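Local coordinates for MccB protein (Escherichia coli, PDB 6OM4) that adenylates the N-formylated MccA heptapeptide to form the phosphoramidate-linked nucleotide of the Trojan-horse antibiotic microcin C7, at residues 116-130 against 200-213. Residues are numbered along the deposited sequence; the frame is centred on the assembly and turned at random.
Sequences AKVVILGCGGIGNHV and LHKVPEADIWVVSA. With ND7 (5'-O-[(S)-amino(hydroxy)phosphoryl]adenosine), chain M.
Water 1 bridges the two segments at the nucleotide: S212 O lies 2.7 Å from its oxygen, placed to accept from it, and the water accepts from the backbone N of G124 and of G127. Beside it, S212 OG donates to G122 O over 2.7 Å, lying in the carbonyl plane on a lone pair. A chi1 of 42° sets this hydroxyl between its own backbone N and carbonyl carbon, while S212 CB is pressed to 3.5 Å from I126 CG2, closer than carbons normally pack. Strands 117-121 and 208-211 run parallel, with 20° between their N-to-C directions, and alternate donors in the parallel ladder: V210 N to V119 O, then L121 N to V210 O. At the far end D207 OD2 takes K117 N at 2.7 Å on its anti side, and D207 N returns a bond to K117 O. On the face carrying V118, I120 and V210, V118 CG1 and I120 CD1 both touch V210 CG2, and V130 comes from helix 125-136, its CG1 meeting V210 CG2 tip to tip at 4.0 Å. On the other, V119 CB approaches W209 CD1 at 3.7 Å, and W209 NE1 is tied to P204 O. G122, G124 and G127, in a strand-turn-helix, are consistent with the GxGxxG turn of a Rossmann-type nucleotide site; G125 N, at the start of the helix, donates to ND7 O2A at 2.9 Å (168°), and A213 CB lies 3.6 Å from ND7 C4. Backbone bonds from V118 and I120 join strand 117-121 to 141-146 along its edge away from 208-211, with strand 234-240 next to 208-211 and helix 292-311 touching I126.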
ATOM      1  N   ALA A 116      -0.857  12.691   8.915  1.00 17.64           N
ATOM      2  CA  ALA A 116      -1.706  11.512   9.024  1.00 18.55           C
ATOM      3  C   ALA A 116      -1.469  10.736  10.325  1.00 18.51           C
ATOM      4  O   ALA A 116      -0.380  10.757  10.909  1.00 18.62           O
ATOM      5  CB  ALA A 116      -1.436  10.594   7.868  1.00 18.07           C
ATOM      6  N   LYS A 117      -2.527  10.035  10.737  1.00 18.69           N
ATOM      7  CA  LYS A 117      -2.529   9.095  11.841  1.00 19.82           C
ATOM      8  C   LYS A 117      -3.012   7.745  11.333  1.00 16.47           C
ATOM      9  O   LYS A 117      -4.100   7.622  10.713  1.00 17.22           O
ATOM     10  CB  LYS A 117      -3.421   9.665  12.947  1.00 22.57           C
ATOM     11  CG  LYS A 117      -3.593   8.819  14.199  1.00 27.50           C
ATOM     12  CD  LYS A 117      -4.683   9.399  15.132  1.00 30.06           C
ATOM     13  CE  LYS A 117      -4.355   9.119  16.580  1.00 37.40           C
ATOM     14  NZ  LYS A 117      -5.504   9.373  17.481  1.00 40.82           N
ATOM     15  N   VAL A 118      -2.223   6.693  11.604  1.00 15.98           N
ATOM     16  CA  VAL A 118      -2.600   5.372  11.203  1.00 14.42           C
ATOM     17  C   VAL A 118      -2.625   4.450  12.435  1.00 15.12           C
ATOM     18  O   VAL A 118      -1.699   4.485  13.239  1.00 15.41           O
ATOM     19  CB  VAL A 118      -1.637   4.821  10.122  1.00 13.85           C
ATOM     20  CG1 VAL A 118      -1.943   3.382   9.783  1.00 14.90           C
ATOM     21  CG2 VAL A 118      -1.645   5.714   8.867  1.00 14.92           C
ATOM     22  N   VAL A 119      -3.635   3.570  12.501  1.00 15.61           N
ATOM     23  CA  VAL A 119      -3.766   2.515  13.505  1.00 14.93           C
ATOM     24  C   VAL A 119      -3.302   1.209  12.873  1.00 16.34           C
ATOM     25  O   VAL A 119      -3.730   0.850  11.791  1.00 17.48           O
ATOM     26  CB  VAL A 119      -5.222   2.382  13.998  1.00 18.25           C
ATOM     27  CG1 VAL A 119      -5.434   1.110  14.788  1.00 19.34           C
ATOM     28  CG2 VAL A 119      -5.639   3.584  14.795  1.00 17.79           C
ATOM     29  N   ILE A 120      -2.388   0.527  13.554  1.00 14.84           N
ATOM     30  CA  ILE A 120      -2.021  -0.846  13.214  1.00 16.53           C
ATOM     31  C   ILE A 120      -2.721  -1.771  14.228  1.00 16.31           C
ATOM     32  O   ILE A 120      -2.277  -1.900  15.400  1.00 15.83           O
ATOM     33  CB  ILE A 120      -0.492  -1.027  13.256  1.00 16.31           C
ATOM     34  CG1 ILE A 120       0.238   0.078  12.488  1.00 19.84           C
ATOM     35  CG2 ILE A 120      -0.097  -2.413  12.778  1.00 18.11           C
ATOM     36  CD1 ILE A 120       0.139  -0.044  10.997  1.00 20.46           C
ATOM     37  N   LEU A 121      -3.780  -2.430  13.771  1.00 17.51           N
ATOM     38  CA  LEU A 121      -4.544  -3.346  14.618  1.00 17.90           C
ATOM     39  C   LEU A 121      -4.009  -4.755  14.347  1.00 19.21           C
ATOM     40  O   LEU A 121      -4.374  -5.393  13.343  1.00 18.76           O
ATOM     41  CB  LEU A 121      -6.042  -3.193  14.332  1.00 21.43           C
ATOM     42  CG  LEU A 121      -6.961  -4.120  15.132  1.00 22.85           C
ATOM     43  CD1 LEU A 121      -6.679  -4.062  16.624  1.00 26.50           C
ATOM     44  CD2 LEU A 121      -8.423  -3.800  14.852  1.00 24.37           C
ATOM     45  N   GLY A 122      -3.092  -5.186  15.221  1.00 18.62           N
ATOM     46  CA  GLY A 122      -2.376  -6.426  15.058  1.00 20.28           C
ATOM     47  C   GLY A 122      -0.956  -6.157  14.635  1.00 20.28           C
ATOM     48  O   GLY A 122      -0.729  -5.650  13.534  1.00 20.97           O
ATOM     49  N   CYS A 123      -0.025  -6.601  15.483  1.00 18.59           N
ATOM     50  CA  CYS A 123       1.423  -6.331  15.416  1.00 17.62           C
ATOM     51  C   CYS A 123       2.226  -7.619  15.206  1.00 15.87           C
ATOM     52  O   CYS A 123       3.333  -7.764  15.702  1.00 15.93           O
ATOM     53  CB  CYS A 123       1.877  -5.645  16.698  1.00 18.72           C
ATOM     54  SG  CYS A 123       1.308  -3.925  16.825  1.00 21.78           S
ATOM     55  N   GLY A 124       1.701  -8.507  14.375  1.00 14.81           N
ATOM     56  CA  GLY A 124       2.377  -9.712  13.975  1.00 15.11           C
ATOM     57  C   GLY A 124       3.051  -9.557  12.625  1.00 14.02           C
ATOM     58  O   GLY A 124       3.665  -8.506  12.335  1.00 13.63           O
ATOM     59  N   GLY A 125       2.917 -10.573  11.758  1.00 14.11           N
ATOM     60  CA  GLY A 125       3.678 -10.575  10.500  1.00 14.11           C
ATOM     61  C   GLY A 125       3.330  -9.381   9.616  1.00 13.22           C
ATOM     62  O   GLY A 125       4.182  -8.625   9.079  1.00 13.56           O
ATOM     63  N   ILE A 126       2.033  -9.230   9.366  1.00 13.44           N
ATOM     64  CA  ILE A 126       1.603  -8.128   8.527  1.00 14.21           C
ATOM     65  C   ILE A 126       1.909  -6.794   9.210  1.00 14.34           C
ATOM     66  O   ILE A 126       2.457  -5.856   8.587  1.00 14.64           O
ATOM     67  CB  ILE A 126       0.123  -8.268   8.151  1.00 14.93           C
ATOM     68  CG1 ILE A 126      -0.115  -9.521   7.301  1.00 15.38           C
ATOM     69  CG2 ILE A 126      -0.409  -6.991   7.523  1.00 15.11           C
ATOM     70  CD1 ILE A 126       0.571  -9.573   5.975  1.00 15.33           C
ATOM     71  N   GLY A 127       1.571  -6.684  10.483  1.00 14.73           N
ATOM     72  CA  GLY A 127       1.743  -5.438  11.206  1.00 15.46           C
ATOM     73  C   GLY A 127       3.184  -4.958  11.255  1.00 13.85           C
ATOM     74  O   GLY A 127       3.476  -3.755  11.145  1.00 14.59           O
ATOM     75  N   ASN A 128       4.128  -5.882  11.456  1.00 14.46           N
ATOM     76  CA  ASN A 128       5.521  -5.566  11.468  1.00 14.19           C
ATOM     77  C   ASN A 128       5.930  -4.880  10.152  1.00 14.21           C
ATOM     78  O   ASN A 128       6.578  -3.858  10.149  1.00 14.84           O
ATOM     79  CB  ASN A 128       6.401  -6.805  11.624  1.00 16.03           C
ATOM     80  CG  ASN A 128       6.822  -7.104  13.048  1.00 17.79           C
ATOM     81  OD1 ASN A 128       8.014  -7.106  13.348  1.00 16.16           O
ATOM     82  ND2 ASN A 128       5.875  -7.423  13.907  1.00 15.74           N
ATOM     83  N   HIS A 129       5.573  -5.493   9.034  1.00 13.63           N
ATOM     84  CA  HIS A 129       6.068  -5.052   7.764  1.00 13.05           C
ATOM     85  C   HIS A 129       5.387  -3.755   7.335  1.00 13.83           C
ATOM     86  O   HIS A 129       6.062  -2.873   6.809  1.00 14.76           O
ATOM     87  CB  HIS A 129       5.908  -6.135   6.702  1.00 13.60           C
ATOM     88  CG  HIS A 129       7.118  -7.007   6.632  1.00 14.85           C
ATOM     89  ND1 HIS A 129       7.318  -8.107   7.436  1.00 18.00           N
ATOM     90  CD2 HIS A 129       8.218  -6.884   5.889  1.00 15.11           C
ATOM     91  CE1 HIS A 129       8.500  -8.633   7.159  1.00 14.64           C
ATOM     92  NE2 HIS A 129       9.073  -7.898   6.225  1.00 17.85           N
ATOM     93  N   VAL A 130       4.091  -3.631   7.593  1.00 13.64           N
ATOM     94  CA  VAL A 130       3.380  -2.390   7.237  1.00 12.81           C
ATOM     95  C   VAL A 130       3.917  -1.235   8.084  1.00 13.11           C
ATOM     96  O   VAL A 130       4.198  -0.154   7.542  1.00 12.64           O
ATOM     97  CB  VAL A 130       1.850  -2.542   7.429  1.00 13.85           C
ATOM     98  CG1 VAL A 130       1.093  -1.218   7.279  1.00 15.20           C
ATOM     99  CG2 VAL A 130       1.301  -3.573   6.483  1.00 14.05           C
ATOM    100  N   LEU A 200     -14.076  -2.725  20.031  1.00 21.95           N
ATOM    101  CA  LEU A 200     -13.668  -1.812  18.937  1.00 20.80           C
ATOM    102  C   LEU A 200     -13.900  -0.342  19.294  1.00 21.88           C
ATOM    103  O   LEU A 200     -13.217   0.527  18.756  1.00 21.84           O
ATOM    104  CB  LEU A 200     -14.390  -2.206  17.651  1.00 18.71           C
ATOM    105  CG  LEU A 200     -13.878  -3.495  17.030  1.00 20.11           C
ATOM    106  CD1 LEU A 200     -14.848  -4.036  15.989  1.00 19.56           C
ATOM    107  CD2 LEU A 200     -12.497  -3.285  16.407  1.00 21.37           C
ATOM    108  N   HIS A 201     -14.771  -0.077  20.284  1.00 22.21           N
ATOM    109  CA  HIS A 201     -14.934   1.271  20.811  1.00 23.30           C
ATOM    110  C   HIS A 201     -13.641   1.798  21.453  1.00 24.63           C
ATOM    111  O   HIS A 201     -13.541   3.010  21.643  1.00 26.72           O
ATOM    112  CB  HIS A 201     -16.121   1.338  21.806  1.00 23.78           C
ATOM    113  CG  HIS A 201     -17.433   1.061  21.153  1.00 24.58           C
ATOM    114  ND1 HIS A 201     -18.021   1.951  20.277  1.00 23.42           N
ATOM    115  CD2 HIS A 201     -18.251  -0.014  21.200  1.00 26.17           C
ATOM    116  CE1 HIS A 201     -19.132   1.428  19.808  1.00 24.32           C
ATOM    117  NE2 HIS A 201     -19.310   0.239  20.364  1.00 25.74           N
ATOM    118  N   LYS A 202     -12.699   0.912  21.822  1.00 24.97           N
ATOM    119  CA  LYS A 202     -11.447   1.305  22.468  1.00 25.70           C
ATOM    120  C   LYS A 202     -10.378   1.676  21.428  1.00 26.48           C
ATOM    121  O   LYS A 202      -9.270   2.100  21.787  1.00 29.27           O
ATOM    122  CB  LYS A 202     -10.892   0.183  23.357  1.00 30.19           C
ATOM    123  CG  LYS A 202     -11.634  -0.034  24.672  1.00 37.08           C
ATOM    124  CD  LYS A 202     -12.501  -1.273  24.693  1.00 41.55           C
ATOM    125  CE  LYS A 202     -12.931  -1.713  26.079  1.00 40.77           C
ATOM    126  NZ  LYS A 202     -11.963  -2.661  26.673  1.00 42.35           N
ATOM    127  N   VAL A 203     -10.671   1.473  20.138  1.00 24.08           N
ATOM    128  CA  VAL A 203      -9.701   1.746  19.089  1.00 22.39           C
ATOM    129  C   VAL A 203      -9.899   3.170  18.583  1.00 23.75           C
ATOM    130  O   VAL A 203     -10.990   3.518  18.119  1.00 24.45           O
ATOM    131  CB  VAL A 203      -9.826   0.721  17.948  1.00 22.55           C
ATOM    132  CG1 VAL A 203      -8.860   1.038  16.825  1.00 24.32           C
ATOM    133  CG2 VAL A 203      -9.637  -0.711  18.430  1.00 22.37           C
ATOM    134  N   PRO A 204      -8.865   4.035  18.649  1.00 23.36           N
ATOM    135  CA  PRO A 204      -9.013   5.438  18.271  1.00 21.81           C
ATOM    136  C   PRO A 204      -9.331   5.619  16.780  1.00 21.65           C
ATOM    137  O   PRO A 204      -8.972   4.786  15.968  1.00 20.87           O
ATOM    138  CB  PRO A 204      -7.682   6.103  18.614  1.00 23.47           C
ATOM    139  CG  PRO A 204      -6.984   5.098  19.524  1.00 25.56           C
ATOM    140  CD  PRO A 204      -7.519   3.724  19.150  1.00 23.41           C
ATOM    141  N   GLU A 205     -10.091   6.676  16.483  1.00 21.12           N
ATOM    142  CA  GLU A 205     -10.278   7.186  15.145  1.00 24.15           C
ATOM    143  C   GLU A 205      -8.904   7.508  14.555  1.00 20.59           C
ATOM    144  O   GLU A 205      -7.990   7.877  15.281  1.00 20.99           O
ATOM    145  CB  GLU A 205     -11.173   8.427  15.209  1.00 28.22           C
ATOM    146  CG  GLU A 205     -11.298   9.221  13.930  1.00 36.49           C
ATOM    147  CD  GLU A 205     -12.209  10.438  14.089  1.00 46.71           C
ATOM    148  OE1 GLU A 205     -12.489  10.829  15.269  1.00 50.69           O
ATOM    149  OE2 GLU A 205     -12.655  10.999  13.040  1.00 55.04           O
ATOM    150  N   ALA A 206      -8.769   7.365  13.232  1.00 19.76           N
ATOM    151  CA  ALA A 206      -7.548   7.692  12.538  1.00 19.62           C
ATOM    152  C   ALA A 206      -7.864   7.927  11.056  1.00 18.41           C
ATOM    153  O   ALA A 206      -8.975   7.678  10.608  1.00 17.20           O
ATOM    154  CB  ALA A 206      -6.548   6.568  12.713  1.00 21.13           C
ATOM    155  N   ASP A 207      -6.851   8.337  10.294  1.00 17.75           N
ATOM    156  CA  ASP A 207      -7.016   8.517   8.843  1.00 18.72           C
ATOM    157  C   ASP A 207      -7.411   7.186   8.200  1.00 17.65           C
ATOM    158  O   ASP A 207      -8.203   7.191   7.249  1.00 16.75           O
ATOM    159  CB  ASP A 207      -5.759   9.136   8.221  1.00 21.08           C
ATOM    160  CG  ASP A 207      -5.581  10.591   8.648  1.00 26.09           C
ATOM    161  OD1 ASP A 207      -6.218  11.445   8.020  1.00 29.11           O
ATOM    162  OD2 ASP A 207      -4.873  10.865   9.643  1.00 20.84           O
ATOM    163  N   ILE A 208      -6.819   6.077   8.688  1.00 15.77           N
ATOM    164  CA  ILE A 208      -7.097   4.715   8.229  1.00 14.81           C
ATOM    165  C   ILE A 208      -6.640   3.727   9.310  1.00 14.67           C
ATOM    166  O   ILE A 208      -5.654   3.985  10.053  1.00 15.97           O
ATOM    167  CB  ILE A 208      -6.438   4.446   6.858  1.00 14.90           C
ATOM    168  CG1 ILE A 208      -6.908   3.103   6.305  1.00 14.55           C
ATOM    169  CG2 ILE A 208      -4.912   4.571   6.940  1.00 17.06           C
ATOM    170  CD1 ILE A 208      -6.655   2.914   4.817  1.00 15.16           C
ATOM    171  N   TRP A 209      -7.393   2.634   9.437  1.00 14.45           N
ATOM    172  CA  TRP A 209      -6.975   1.480  10.173  1.00 15.60           C
ATOM    173  C   TRP A 209      -6.358   0.451   9.225  1.00 14.63           C
ATOM    174  O   TRP A 209      -6.989   0.032   8.228  1.00 14.45           O
ATOM    175  CB  TRP A 209      -8.173   0.822  10.861  1.00 16.21           C
ATOM    176  CG  TRP A 209      -8.784   1.605  11.983  1.00 15.88           C
ATOM    177  CD1 TRP A 209      -8.494   2.854  12.434  1.00 17.48           C
ATOM    178  CD2 TRP A 209      -9.847   1.105  12.808  1.00 17.13           C
ATOM    179  NE1 TRP A 209      -9.299   3.159  13.517  1.00 17.74           N
ATOM    180  CE2 TRP A 209     -10.170   2.119  13.728  1.00 17.55           C
ATOM    181  CE3 TRP A 209     -10.544  -0.108  12.835  1.00 17.46           C
ATOM    182  CZ2 TRP A 209     -11.156   1.922  14.707  1.00 19.17           C
ATOM    183  CZ3 TRP A 209     -11.515  -0.297  13.792  1.00 17.10           C
ATOM    184  CH2 TRP A 209     -11.853   0.728  14.669  1.00 19.24           C
ATOM    185  N   VAL A 210      -5.210  -0.080   9.654  1.00 14.93           N
ATOM    186  CA  VAL A 210      -4.653  -1.235   9.058  1.00 15.36           C
ATOM    187  C   VAL A 210      -5.122  -2.423   9.892  1.00 16.71           C
ATOM    188  O   VAL A 210      -4.720  -2.559  11.039  1.00 16.42           O
ATOM    189  CB  VAL A 210      -3.118  -1.176   9.001  1.00 15.56           C
ATOM    190  CG1 VAL A 210      -2.551  -2.509   8.515  1.00 15.80           C
ATOM    191  CG2 VAL A 210      -2.630  -0.001   8.142  1.00 15.07           C
ATOM    192  N   VAL A 211      -5.907  -3.298   9.279  1.00 14.79           N
ATOM    193  CA  VAL A 211      -6.519  -4.403   9.979  1.00 15.67           C
ATOM    194  C   VAL A 211      -5.686  -5.652   9.692  1.00 16.11           C
ATOM    195  O   VAL A 211      -5.836  -6.298   8.638  1.00 15.49           O
ATOM    196  CB  VAL A 211      -8.004  -4.581   9.613  1.00 15.07           C
ATOM    197  CG1 VAL A 211      -8.621  -5.696  10.419  1.00 15.87           C
ATOM    198  CG2 VAL A 211      -8.764  -3.280   9.794  1.00 16.62           C
ATOM    199  N   SER A 212      -4.785  -5.928  10.640  1.00 18.12           N
ATOM    200  CA  SER A 212      -3.739  -6.953  10.523  1.00 20.58           C
ATOM    201  C   SER A 212      -3.814  -7.904  11.728  1.00 22.16           C
ATOM    202  O   SER A 212      -2.774  -8.365  12.235  1.00 21.84           O
ATOM    203  CB  SER A 212      -2.349  -6.328  10.356  1.00 19.58           C
ATOM    204  OG  SER A 212      -2.082  -5.183  11.202  1.00 19.26           O
ATOM    205  N   ALA A 213      -5.047  -8.181  12.171  1.00 18.91           N
ATOM    206  CA  ALA A 213      -5.403  -9.058  13.275  1.00 18.51           C
ATOM    207  C   ALA A 213      -6.464 -10.009  12.737  1.00 20.36           C
ATOM    208  O   ALA A 213      -7.225  -9.624  11.842  1.00 20.61           O
ATOM    209  CB  ALA A 213      -5.882  -8.277  14.464  1.00 19.49           C
TER
HETATM  210  O1A ND7 M 101      -0.542 -14.174  13.512  1.00 18.83           O
HETATM  211  PA  ND7 M 101      -0.056 -13.002  12.709  1.00 21.34           P
HETATM  212  O2A ND7 M 101       1.390 -13.017  12.235  1.00 18.94           O
HETATM  213  N3A ND7 M 101      -1.092 -12.971  11.363  1.00 19.66           N
HETATM  214  O5' ND7 M 101      -0.237 -11.613  13.452  1.00 19.54           O
HETATM  215  C5' ND7 M 101      -1.570 -11.344  13.986  1.00 18.94           C
HETATM  216  C4' ND7 M 101      -1.347 -10.316  15.125  1.00 18.87           C
HETATM  217  C3' ND7 M 101      -0.719 -11.061  16.352  1.00 18.23           C
HETATM  218  O3' ND7 M 101       0.382 -10.412  16.858  1.00 18.79           O
HETATM  219  C2' ND7 M 101      -1.986 -11.209  17.297  1.00 18.55           C
HETATM  220  O2' ND7 M 101      -1.583 -11.097  18.717  1.00 18.01           O
HETATM  221  C1' ND7 M 101      -2.773 -10.166  16.998  1.00 19.28           C
HETATM  222  O4' ND7 M 101      -2.520  -9.854  15.428  1.00 18.64           O
HETATM  223  N9  ND7 M 101      -4.191 -10.357  17.107  1.00 19.55           N
HETATM  224  C4  ND7 M 101      -5.058  -9.540  17.766  1.00 20.43           C
HETATM  225  C5  ND7 M 101      -6.295 -10.054  17.612  1.00 18.93           C
HETATM  226  N7  ND7 M 101      -6.201 -11.171  16.854  1.00 19.55           N
HETATM  227  C8  ND7 M 101      -4.928 -11.328  16.546  1.00 20.72           C
HETATM  228  N3  ND7 M 101      -4.852  -8.414  18.481  1.00 21.24           N
HETATM  229  C2  ND7 M 101      -5.870  -7.809  19.015  1.00 23.10           C
HETATM  230  N1  ND7 M 101      -7.106  -8.305  18.895  1.00 22.75           N
HETATM  231  C6  ND7 M 101      -7.347  -9.390  18.208  1.00 21.26           C
HETATM  232  N6  ND7 M 101      -8.698  -9.907  18.094  1.00 21.89           N
HETATM  233  O   HOH W   1      -0.099  -8.620  11.991  1.00 14.54           O